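Local atomic coordinates of lipoprotein (Paraburkholderia phytofirmans, PDB entry 5T11), a protein that assembles into a periplasmic lipoprotein dodecamer and probably guides export of the Pel polysaccharide across the outer membrane. Residues D19-V24 against G50-V55; S93-E98 against G112-L117; V125-T130 against K151-L156; G131-W136 against A145-A150. The protein carries 1 engineered substitution. All blocks are in the same frame, centred on the assembly; numbering follows the deposited sequence.

Interaction 1 (D19-V24 against G50-V55)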
loop_
_atom_site.group_PDB
_atom_site.type_symbol
_atom_site.label_atom_id
_atom_site.label_comp_id
_atom_site.label_asym_id
_atom_site.label_seq_id
_atom_site.Cartn_x
_atom_site.Cartn_y
_atom_site.Cartn_z
ATOM N N ASP B 19 -0.166 52.183 -23.538
ATOM C CA ASP B 19 -0.583 51.046 -24.352
ATOM C C ASP B 19 -1.348 50.064 -23.474
ATOM O O ASP B 19 -0.780 49.507 -22.530
ATOM C CB ASP B 19 0.624 50.351 -24.978
ATOM C CG ASP B 19 1.245 51.142 -26.114
ATOM O OD1 ASP B 19 0.536 51.952 -26.747
ATOM O OD2 ASP B 19 2.453 50.932 -26.382
ATOM N N LYS B 20 -2.625 49.839 -23.785
ATOM C CA LYS B 20 -3.441 48.903 -23.015
ATOM C C LYS B 20 -3.116 47.476 -23.443
ATOM O O LYS B 20 -3.192 47.142 -24.628
ATOM C CB LYS B 20 -4.925 49.208 -23.199
ATOM C CG LYS B 20 -5.251 50.675 -22.953
ATOM C CD LYS B 20 -6.727 50.932 -22.702
ATOM C CE LYS B 20 -6.925 52.345 -22.161
ATOM N NZ LYS B 20 -5.961 52.656 -21.056
ATOM N N VAL B 21 -2.748 46.641 -22.480
ATOM C CA VAL B 21 -2.372 45.252 -22.718
ATOM C C VAL B 21 -3.340 44.350 -21.966
ATOM O O VAL B 21 -3.556 44.530 -20.762
ATOM C CB VAL B 21 -0.928 44.972 -22.269
ATOM C CG1 VAL B 21 -0.576 43.492 -22.456
ATOM C CG2 VAL B 21 0.040 45.879 -23.003
ATOM N N ALA B 22 -3.911 43.381 -22.670
ATOM C CA ALA B 22 -4.702 42.329 -22.047
ATOM C C ALA B 22 -3.856 41.067 -21.950
ATOM O O ALA B 22 -3.207 40.679 -22.927
ATOM C CB ALA B 22 -5.977 42.051 -22.845
ATOM N N VAL B 23 -3.847 40.447 -20.770
ATOM C CA VAL B 23 -3.213 39.142 -20.575
ATOM C C VAL B 23 -4.288 38.081 -20.763
ATOM O O VAL B 23 -5.322 38.103 -20.084
ATOM C CB VAL B 23 -2.552 39.028 -19.194
ATOM C CG1 VAL B 23 -2.030 37.599 -18.964
ATOM C CG2 VAL B 23 -1.440 40.068 -19.048
ATOM N N VAL B 24 -4.057 37.174 -21.706
ATOM C CA VAL B 24 -5.061 36.220 -22.157
ATOM C C VAL B 24 -4.505 34.808 -21.993
ATOM O O VAL B 24 -3.389 34.524 -22.440
ATOM C CB VAL B 24 -5.451 36.488 -23.622
ATOM C CG1 VAL B 24 -6.001 35.243 -24.281
ATOM C CG2 VAL B 24 -6.447 37.627 -23.704
ATOM N N GLY B 50 6.801 47.169 -14.858
ATOM C CA GLY B 50 7.574 47.696 -15.959
ATOM C C GLY B 50 7.107 49.017 -16.524
ATOM O O GLY B 50 7.702 49.504 -17.488
ATOM N N GLY B 51 6.054 49.611 -15.972
ATOM C CA GLY B 51 5.612 50.927 -16.389
ATOM C C GLY B 51 4.440 50.962 -17.340
ATOM O O GLY B 51 4.115 52.041 -17.849
ATOM N N ILE B 52 3.810 49.825 -17.616
ATOM C CA ILE B 52 2.559 49.811 -18.365
ATOM C C ILE B 52 1.423 50.071 -17.375
ATOM O O ILE B 52 1.271 49.340 -16.391
ATOM C CB ILE B 52 2.370 48.477 -19.104
ATOM C CG1 ILE B 52 3.664 48.046 -19.804
ATOM C CG2 ILE B 52 1.247 48.581 -20.117
ATOM C CD1 ILE B 52 4.054 48.914 -20.948
ATOM N N ALA B 53 0.622 51.113 -17.631
ATOM C CA ALA B 53 -0.391 51.543 -16.666
ATOM C C ALA B 53 -1.621 50.636 -16.673
ATOM O O ALA B 53 -2.021 50.115 -15.625
ATOM C CB ALA B 53 -0.792 53.003 -16.938
ATOM N N ASP B 54 -2.239 50.433 -17.840
ATOM C CA ASP B 54 -3.502 49.699 -17.953
ATOM C C ASP B 54 -3.206 48.289 -18.451
ATOM O O ASP B 54 -2.978 48.078 -19.648
ATOM C CB ASP B 54 -4.465 50.427 -18.887
ATOM C CG ASP B 54 -5.856 49.819 -18.894
ATOM O OD1 ASP B 54 -6.075 48.774 -18.240
ATOM O OD2 ASP B 54 -6.743 50.390 -19.564
ATOM N N VAL B 55 -3.223 47.327 -17.523
ATOM C CA VAL B 55 -3.001 45.910 -17.802
ATOM C C VAL B 55 -4.112 45.120 -17.123
ATOM O O VAL B 55 -4.329 45.274 -15.917
ATOM C CB VAL B 55 -1.630 45.430 -17.290
ATOM C CG1 VAL B 55 -1.457 43.955 -17.573
ATOM C CG2 VAL B 55 -0.497 46.246 -17.910
HETATM O O HOH W 1 -1.474 51.080 -20.585
#

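Interaction 2 (S93-E98 against G112-L117)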
loop_
_atom_site.group_PDB
_atom_site.type_symbol
_atom_site.label_atom_id
_atom_site.label_comp_id
_atom_site.label_asym_id
_atom_site.label_seq_id
_atom_site.Cartn_x
_atom_site.Cartn_y
_atom_site.Cartn_z
ATOM N N SER B 93 -0.058 36.480 -24.427
ATOM C CA SER B 93 -0.452 35.095 -24.250
ATOM C C SER B 93 0.818 34.265 -24.086
ATOM O O SER B 93 1.930 34.802 -24.036
ATOM C CB SER B 93 -1.298 34.609 -25.432
ATOM O OG SER B 93 -1.915 33.369 -25.128
ATOM N N GLY B 94 0.659 32.953 -24.008
ATOM C CA GLY B 94 1.812 32.079 -23.894
ATOM C C GLY B 94 1.410 30.727 -23.327
ATOM O O GLY B 94 0.246 30.335 -23.395
ATOM N N ALA B 95 2.406 30.034 -22.772
ATOM C CA ALA B 95 2.201 28.702 -22.221
ATOM C C ALA B 95 3.253 28.400 -21.162
ATOM O O ALA B 95 4.390 28.889 -21.224
ATOM C CB ALA B 95 2.249 27.627 -23.313
ATOM N N VAL B 96 2.861 27.566 -20.202
ATOM C CA VAL B 96 3.766 27.056 -19.180
ATOM C C VAL B 96 4.143 25.623 -19.557
ATOM O O VAL B 96 3.279 24.738 -19.629
ATOM C CB VAL B 96 3.126 27.136 -17.786
ATOM C CG1 VAL B 96 4.074 26.601 -16.726
ATOM C CG2 VAL B 96 2.721 28.608 -17.478
ATOM N N GLU B 97 5.431 25.403 -19.837
ATOM C CA GLU B 97 5.949 24.081 -20.181
ATOM C C GLU B 97 6.421 23.298 -18.968
ATOM O O GLU B 97 6.497 22.062 -19.029
ATOM C CB GLU B 97 7.119 24.202 -21.180
ATOM C CG GLU B 97 6.704 24.689 -22.580
ATOM C CD GLU B 97 6.552 26.202 -22.663
ATOM O OE1 GLU B 97 7.292 26.914 -21.940
ATOM O OE2 GLU B 97 5.687 26.683 -23.436
ATOM N N GLU B 98 6.739 23.977 -17.870
ATOM C CA GLU B 98 7.213 23.297 -16.673
ATOM C C GLU B 98 7.044 24.237 -15.493
ATOM O O GLU B 98 7.287 25.445 -15.607
ATOM C CB GLU B 98 8.681 22.870 -16.821
ATOM C CG GLU B 98 9.259 22.208 -15.590
ATOM C CD GLU B 98 10.494 21.343 -15.900
ATOM O OE1 GLU B 98 11.399 21.818 -16.636
ATOM O OE2 GLU B 98 10.556 20.184 -15.396
ATOM N N GLY B 112 9.502 26.565 -16.867
ATOM C CA GLY B 112 9.651 26.844 -18.288
ATOM C C GLY B 112 8.406 27.554 -18.811
ATOM O O GLY B 112 7.291 27.102 -18.524
ATOM N N VAL B 113 8.575 28.677 -19.536
ATOM C CA VAL B 113 7.469 29.510 -20.013
ATOM C C VAL B 113 7.789 30.044 -21.405
ATOM O O VAL B 113 8.943 30.339 -21.729
ATOM C CB VAL B 113 7.170 30.704 -19.077
ATOM C CG1 VAL B 113 6.668 30.234 -17.735
ATOM C CG2 VAL B 113 8.411 31.586 -18.914
ATOM N N THR B 114 6.747 30.178 -22.227
ATOM C CA THR B 114 6.827 30.867 -23.509
ATOM C C THR B 114 5.766 31.966 -23.529
ATOM O O THR B 114 4.667 31.785 -22.994
ATOM C CB THR B 114 6.623 29.891 -24.683
ATOM O OG1 THR B 114 5.476 29.072 -24.420
ATOM C CG2 THR B 114 7.849 28.980 -24.876
ATOM N N PHE B 115 6.094 33.109 -24.130
ATOM C CA PHE B 115 5.177 34.246 -24.209
ATOM C C PHE B 115 5.133 34.781 -25.635
ATOM O O PHE B 115 6.131 34.720 -26.364
ATOM C CB PHE B 115 5.592 35.409 -23.284
ATOM C CG PHE B 115 5.369 35.153 -21.820
ATOM C CD1 PHE B 115 4.099 35.300 -21.258
ATOM C CD2 PHE B 115 6.435 34.821 -20.989
ATOM C CE1 PHE B 115 3.890 35.067 -19.902
ATOM C CE2 PHE B 115 6.231 34.582 -19.630
ATOM C CZ PHE B 115 4.959 34.710 -19.087
ATOM N N GLU B 116 3.971 35.324 -26.020
ATOM C CA GLU B 116 3.794 36.039 -27.281
ATOM C C GLU B 116 3.040 37.333 -27.009
ATOM O O GLU B 116 2.099 37.353 -26.206
ATOM C CB GLU B 116 2.999 35.227 -28.338
ATOM C CG GLU B 116 3.587 33.893 -28.728
ATOM C CD GLU B 116 3.132 32.766 -27.812
ATOM O OE1 GLU B 116 1.961 32.784 -27.372
ATOM O OE2 GLU B 116 3.952 31.867 -27.532
ATOM N N LEU B 117 3.441 38.405 -27.683
ATOM C CA LEU B 117 2.707 39.662 -27.665
ATOM C C LEU B 117 2.046 39.848 -29.023
ATOM O O LEU B 117 2.736 39.889 -30.053
ATOM C CB LEU B 117 3.624 40.841 -27.342
ATOM C CG LEU B 117 2.872 42.149 -27.081
ATOM C CD1 LEU B 117 2.144 42.054 -25.739
ATOM C CD2 LEU B 117 3.814 43.337 -27.120
#

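Interaction 3 (V125-T130 against K151-L156)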
loop_
_atom_site.group_PDB
_atom_site.type_symbol
_atom_site.label_atom_id
_atom_site.label_comp_id
_atom_site.label_asym_id
_atom_site.label_seq_id
_atom_site.Cartn_x
_atom_site.Cartn_y
_atom_site.Cartn_z
ATOM N N VAL B 125 1.815 38.394 -34.333
ATOM C CA VAL B 125 2.768 38.260 -33.231
ATOM C C VAL B 125 3.906 39.249 -33.476
ATOM O O VAL B 125 4.664 39.111 -34.441
ATOM C CB VAL B 125 3.298 36.828 -33.107
ATOM C CG1 VAL B 125 4.438 36.775 -32.088
ATOM C CG2 VAL B 125 2.179 35.876 -32.703
ATOM N N VAL B 126 4.019 40.264 -32.612
ATOM C CA VAL B 126 5.032 41.302 -32.788
ATOM C C VAL B 126 6.227 41.104 -31.870
ATOM O O VAL B 126 7.242 41.803 -32.030
ATOM C CB VAL B 126 4.435 42.715 -32.587
ATOM C CG1 VAL B 126 3.335 42.995 -33.627
ATOM C CG2 VAL B 126 3.915 42.892 -31.163
ATOM N N TRP B 127 6.159 40.156 -30.942
ATOM C CA TRP B 127 7.243 39.882 -30.009
ATOM C C TRP B 127 6.953 38.545 -29.352
ATOM O O TRP B 127 5.787 38.193 -29.135
ATOM C CB TRP B 127 7.360 40.997 -28.957
ATOM C CG TRP B 127 8.378 40.779 -27.874
ATOM C CD1 TRP B 127 9.655 41.255 -27.844
ATOM C CD2 TRP B 127 8.187 40.057 -26.644
ATOM N NE1 TRP B 127 10.278 40.865 -26.684
ATOM C CE2 TRP B 127 9.398 40.132 -25.926
ATOM C CE3 TRP B 127 7.110 39.360 -26.086
ATOM C CZ2 TRP B 127 9.569 39.524 -24.681
ATOM C CZ3 TRP B 127 7.279 38.748 -24.843
ATOM C CH2 TRP B 127 8.499 38.833 -24.155
ATOM N N SER B 128 8.014 37.803 -29.048
ATOM C CA SER B 128 7.842 36.534 -28.352
ATOM C C SER B 128 9.144 36.195 -27.647
ATOM O O SER B 128 10.206 36.750 -27.959
ATOM C CB SER B 128 7.431 35.411 -29.314
ATOM O OG SER B 128 8.383 35.240 -30.359
ATOM N N ALA B 129 9.050 35.270 -26.692
ATOM C CA ALA B 129 10.216 34.894 -25.907
ATOM C C ALA B 129 9.947 33.591 -25.171
ATOM O O ALA B 129 8.798 33.186 -24.970
ATOM C CB ALA B 129 10.614 35.988 -24.911
ATOM N N THR B 130 11.040 32.947 -24.779
ATOM C CA THR B 130 11.067 31.691 -24.046
ATOM C C THR B 130 12.077 31.822 -22.916
ATOM O O THR B 130 13.176 32.368 -23.109
ATOM C CB THR B 130 11.457 30.512 -24.955
ATOM O OG1 THR B 130 10.578 30.463 -26.091
ATOM C CG2 THR B 130 11.385 29.177 -24.188
ATOM N N LYS B 151 12.426 38.597 -15.772
ATOM C CA LYS B 151 13.514 38.646 -16.751
ATOM C C LYS B 151 12.968 38.519 -18.174
ATOM O O LYS B 151 13.285 39.333 -19.055
ATOM C CB LYS B 151 14.529 37.532 -16.438
ATOM C CG LYS B 151 15.779 37.496 -17.307
ATOM C CD LYS B 151 16.653 38.725 -17.066
ATOM C CE LYS B 151 17.976 38.663 -17.829
ATOM N NZ LYS B 151 18.637 39.997 -17.842
ATOM N N VAL B 152 12.110 37.515 -18.404
ATOM C CA VAL B 152 11.603 37.225 -19.744
ATOM C C VAL B 152 10.829 38.416 -20.310
ATOM O O VAL B 152 10.939 38.736 -21.501
ATOM C CB VAL B 152 10.732 35.953 -19.714
ATOM C CG1 VAL B 152 9.930 35.823 -21.003
ATOM C CG2 VAL B 152 11.596 34.703 -19.480
ATOM N N LEU B 153 10.022 39.072 -19.482
ATOM C CA LEU B 153 9.180 40.177 -19.928
ATOM C C LEU B 153 9.865 41.535 -19.824
ATOM O O LEU B 153 9.232 42.564 -20.107
ATOM C CB LEU B 153 7.869 40.200 -19.130
ATOM C CG LEU B 153 6.963 38.964 -19.258
ATOM C CD1 LEU B 153 5.645 39.170 -18.496
ATOM C CD2 LEU B 153 6.691 38.611 -20.726
ATOM N N SER B 154 11.141 41.568 -19.440
ATOM C CA SER B 154 11.837 42.846 -19.322
ATOM C C SER B 154 11.855 43.685 -20.606
ATOM O O SER B 154 11.846 44.922 -20.482
ATOM C CB SER B 154 13.271 42.622 -18.820
ATOM O OG SER B 154 14.071 42.005 -19.809
ATOM N N PRO B 155 11.887 43.124 -21.826
ATOM C CA PRO B 155 11.819 44.001 -23.011
ATOM C C PRO B 155 10.471 44.698 -23.194
ATOM O O PRO B 155 10.382 45.608 -24.028
ATOM C CB PRO B 155 12.115 43.050 -24.178
ATOM C CG PRO B 155 12.798 41.840 -23.544
ATOM C CD PRO B 155 12.149 41.718 -22.207
ATOM N N LEU B 156 9.425 44.317 -22.461
ATOM C CA LEU B 156 8.139 45.000 -22.562
ATOM C C LEU B 156 7.980 46.140 -21.560
ATOM O O LEU B 156 6.880 46.689 -21.431
ATOM C CB LEU B 156 6.991 44.009 -22.387
ATOM C CG LEU B 156 7.018 42.793 -23.319
ATOM C CD1 LEU B 156 5.766 41.953 -23.122
ATOM C CD2 LEU B 156 7.157 43.224 -24.769
#

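Interaction 4 (G131-W136 against A145-A150)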
loop_
_atom_site.group_PDB
_atom_site.type_symbol
_atom_site.label_atom_id
_atom_site.label_comp_id
_atom_site.label_asym_id
_atom_site.label_seq_id
_atom_site.Cartn_x
_atom_site.Cartn_y
_atom_site.Cartn_z
ATOM N N GLY B 131 11.696 31.336 -21.731
ATOM C CA GLY B 131 12.594 31.387 -20.592
ATOM C C GLY B 131 12.498 30.115 -19.773
ATOM O O GLY B 131 11.403 29.555 -19.636
ATOM N N THR B 132 13.624 29.629 -19.248
ATOM C CA THR B 132 13.631 28.481 -18.353
ATOM C C THR B 132 14.565 28.788 -17.196
ATOM O O THR B 132 15.502 29.578 -17.342
ATOM C CB THR B 132 14.086 27.174 -19.049
ATOM O OG1 THR B 132 15.478 27.265 -19.405
ATOM C CG2 THR B 132 13.260 26.894 -20.307
ATOM N N ARG B 133 14.322 28.144 -16.051
ATOM C CA ARG B 133 15.214 28.329 -14.913
ATOM C C ARG B 133 15.115 27.146 -13.954
ATOM O O ARG B 133 14.049 26.542 -13.790
ATOM C CB ARG B 133 14.913 29.638 -14.168
ATOM C CG ARG B 133 15.901 29.938 -13.049
ATOM C CD ARG B 133 15.704 31.325 -12.491
ATOM N NE ARG B 133 16.006 32.346 -13.487
ATOM C CZ ARG B 133 15.957 33.651 -13.250
ATOM N NH1 ARG B 133 15.618 34.085 -12.046
ATOM N NH2 ARG B 133 16.249 34.519 -14.212
ATOM N N THR B 134 16.250 26.838 -13.323
ATOM C CA THR B 134 16.367 25.832 -12.272
ATOM C C THR B 134 16.909 26.504 -11.014
ATOM O O THR B 134 17.975 27.133 -11.060
ATOM C CB THR B 134 17.308 24.701 -12.709
ATOM O OG1 THR B 134 16.902 24.191 -13.984
ATOM C CG2 THR B 134 17.313 23.563 -11.693
ATOM N N GLY B 135 16.190 26.360 -9.891
ATOM C CA GLY B 135 16.666 26.844 -8.605
ATOM C C GLY B 135 17.568 25.824 -7.927
ATOM O O GLY B 135 17.874 24.767 -8.480
ATOM N N TRP B 136 18.053 26.161 -6.727
ATOM C CA TRP B 136 18.713 25.111 -5.955
ATOM C C TRP B 136 17.684 24.469 -5.020
ATOM O O TRP B 136 16.519 24.861 -4.978
ATOM C CB TRP B 136 19.941 25.611 -5.177
ATOM C CG TRP B 136 20.746 24.432 -4.448
ATOM C CD1 TRP B 136 21.540 23.456 -5.034
ATOM C CD2 TRP B 136 20.766 24.143 -3.038
ATOM N NE1 TRP B 136 22.052 22.610 -4.070
ATOM C CE2 TRP B 136 21.594 23.015 -2.842
ATOM C CE3 TRP B 136 20.171 24.734 -1.923
ATOM C CZ2 TRP B 136 21.816 22.470 -1.576
ATOM C CZ3 TRP B 136 20.409 24.194 -0.671
ATOM C CH2 TRP B 136 21.226 23.077 -0.509
ATOM N N ALA B 145 9.785 31.261 -10.357
ATOM C CA ALA B 145 8.868 31.663 -11.423
ATOM C C ALA B 145 8.757 33.187 -11.538
ATOM O O ALA B 145 8.746 33.736 -12.649
ATOM C CB ALA B 145 7.494 31.042 -11.179
ATOM N N THR B 146 8.671 33.891 -10.404
ATOM C CA THR B 146 8.479 35.335 -10.465
ATOM C C THR B 146 9.730 36.016 -11.008
ATOM O O THR B 146 9.649 36.892 -11.878
ATOM C CB THR B 146 8.121 35.894 -9.085
ATOM O OG1 THR B 146 9.141 35.520 -8.148
ATOM C CG2 THR B 146 6.756 35.364 -8.613
ATOM N N SER B 147 10.896 35.617 -10.500
ATOM C CA SER B 147 12.164 36.153 -10.984
ATOM C C SER B 147 12.340 35.913 -12.483
ATOM O O SER B 147 12.831 36.790 -13.206
ATOM C CB SER B 147 13.310 35.519 -10.190
ATOM O OG SER B 147 14.562 36.107 -10.474
ATOM N N LEU B 148 11.928 34.735 -12.976
ATOM C CA LEU B 148 12.158 34.395 -14.381
ATOM C C LEU B 148 11.229 35.173 -15.308
ATOM O O LEU B 148 11.655 35.675 -16.359
ATOM C CB LEU B 148 11.971 32.892 -14.601
ATOM C CG LEU B 148 11.982 32.438 -16.066
ATOM C CD1 LEU B 148 13.368 32.653 -16.692
ATOM C CD2 LEU B 148 11.544 30.957 -16.229
ATOM N N ILE B 149 9.954 35.254 -14.946
ATOM C CA ILE B 149 9.003 35.990 -15.764
ATOM C C ILE B 149 9.386 37.464 -15.828
ATOM O O ILE B 149 9.288 38.099 -16.889
ATOM C CB ILE B 149 7.583 35.774 -15.225
ATOM C CG1 ILE B 149 7.136 34.353 -15.564
ATOM C CG2 ILE B 149 6.611 36.817 -15.812
ATOM C CD1 ILE B 149 6.061 33.801 -14.663
ATOM N N ALA B 150 9.869 38.022 -14.710
ATOM C CA ALA B 150 10.371 39.396 -14.726
ATOM C C ALA B 150 11.491 39.553 -15.746
ATOM O O ALA B 150 11.510 40.516 -16.523
ATOM C CB ALA B 150 10.849 39.812 -13.332
#

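Interaction 1 (D19-V24 against G50-V55)
V21 and V55 pair as neighbours in parallel strands, their CA atoms 5.0 Å apart, and V21 N gives its hydrogen to D54 O over 3.2 Å in a nearly straight bond (167°). The CA-H of V55 in turn points at V21 O. Where the backbones part, a water accepts from D54 N at 2.9 Å and gives a weak bond to D19 O. K20 and D54 add a salt bridge, with K20 NZ 2.8 Å from D54 OD2 on the anti lone pair of that oxygen. The lysine runs extended alongside the carboxylate, its CD 3.2 Å from D54 OD2, until the bend at chi4 (-47°) turns NZ back onto the same oxygen; a long methylene arm with a charged end suits this partly exposed edge. Deeper in, valine and isoleucine take over, branched residues that fill space close to a strand. I52 CG2 lies 3.3 Å from D19 O and meets V21 CG2 at about a right angle, while V23 CG2 reaches V55 CG1 at 4.2 Å. D19 turns its carboxylate elsewhere, to a salt bridge with R89. V21 and V55 pack on L47 and A44 of helix 35-49, which ends in a Schellman motif at G51, whose positive phi (100°) suits glycine. A22 and V24 lie under helix 78-85. Parallel strands 21-28 and 55-57, joined through helix 35-49, form a beta-alpha-beta crossover.

Interaction 2 (S93-E98 against G112-L117)
E97 and T114 meet at about a right angle, with T114 OG1 giving its proton to E97 OE2 over 2.6 Å. The hydroxyl comes to the syn side of that oxygen, 15° out of the carboxylate plane. E97 gets there by folding back at its second torsion (chi2 82°), while T114 carries OG1 between its own N and carbonyl carbon (chi1 47°). Farther along the same face, E116 also bends and lays OE1 against G94 CA at 3.6 Å. G94, having no side chain, allows its CA to come within 4.0 Å of F115 CA. F115 points to the other face, its CD1 edge 3.6 Å from the backbone S93 O. On that face too, V96 CG2 and V113 CG1 touch at 4.3 Å, apolar branches suited to the interior. E98 sends its carboxylate outward to Y101 and S142 of the second subunit, and E97 packs on S38 there. Along the backbone, paired bonds such as those between A95 and T114 make an antiparallel ladder. Its register shifts by one residue where G112 O accepts from both E97 N (2.8 Å) and E98 N (3.2 Å), from one face of its plane, and pairing resumes at E98: a classic beta bulge, set in the hairpin of strands 90-99 and 109-119.

Interaction 3 (V125-T130 against K151-L156)
L156 covers one face of the W127 indole in a CH-pi contact: its CD2 stands 4.0 Å from the centroid of the five-membered ring, only 17° off the normal. Its other methyl, CD1, comes to 3.9 Å from W127 CZ3, so the forked leucine end spreads over both rings. W127 extends to this position with CG trans to its backbone N (chi1 176°) and the ring turned across the chain (chi2 96°). On the opposite face, near the rim, lies the backbone N of A129, two residues on in the same strand.

Other apolar groups gather round the indole obliquely. P155 CB approaches W127 NE1 at 3.8 Å, and L153 CD2 approaches W127 CH2 at 3.9 Å. Farther along the strand, A129 puts its CB 4.0 Å from V152 CG1; its small size probably lets the last turn of helix 141-152 come close to the strand.

Polar groups take a lesser part. V152 O lies in the indole plane at the ring edge, 3.6 Å from W127 CZ2, and is itself bonded by Q9. Within 151-156, K151 O receives both S154 N and S154 OG (2.9 Å to OG), which ties S154 to the last turn of the helix, just before P155 and L156.

F115 of strand 109-119 packs on V152 and L153 as well. V126 and W127 together face L117 in a classic beta bulge. The C-terminal end of helix 141-152 and the 3-10 turn 154-156 after it thus pack on the sheet, with the broad aromatic of W127 between.

Interaction 4 (G131-W136 against A145-A150)
R133 stretches through its first two torsions and then bends at the third (chi3 -65°), which brings its guanidinium flat against the helix, while S147 turns OG away from its backbone N (chi1 -172°) to meet it. R133 NH1 donates to S147 OG over 2.8 Å. The oxygen lies at the edge of the guanidinium, close to its plane, but the N-H is poorly aimed (131°). L148 CA stands 4.0 Å above the centre of one guanidinium face, and the two side chains slide past each other in opposite directions: arginine reaches up to the helix as leucine reaches down to the strand. L148 CD2 comes to 3.7 Å from G131 O, and L148 CD1 to 3.8 Å from T132 O. G131, lacking a side chain, suits the strand beneath this leucine, whose branched end spreads over the backbone. T132 points to the other side of the sheet, where its hydroxyl bonds T6 N and S143 of the second subunit. The axes of strand 131-134 and helix 145-150 come within 8.6 Å. Chemically the contact is amphipathic: L148 and R133 supply most of the buried area, and a single bent bond to a neutral hydroxyl holds the guanidinium edge while L148 CA covers one face.

Overall arrangement
From the N terminus, interaction 1 comes first: it closes the loop that carries helix 35-49 and joins two parallel strands at one border of the mixed sheet. Interaction 2 then closes the hairpin of strands 90-99 and 109-119, beside strand 21-28, and meets interaction 1 through S93 and V24. Strand 109-119 passes the sheet on to strand 125-134, which interactions 3 and 4 share. Interaction 4 closes the shorter loop to helix 141-152, and interaction 3 closes the longer one around it; none of the four loops cross. Interactions 3 and 4 thus fix one helix along its strand. I52 touches L156, joining interactions 1 and 3. Interactions 2, 3 and 4 also touch a second subunit.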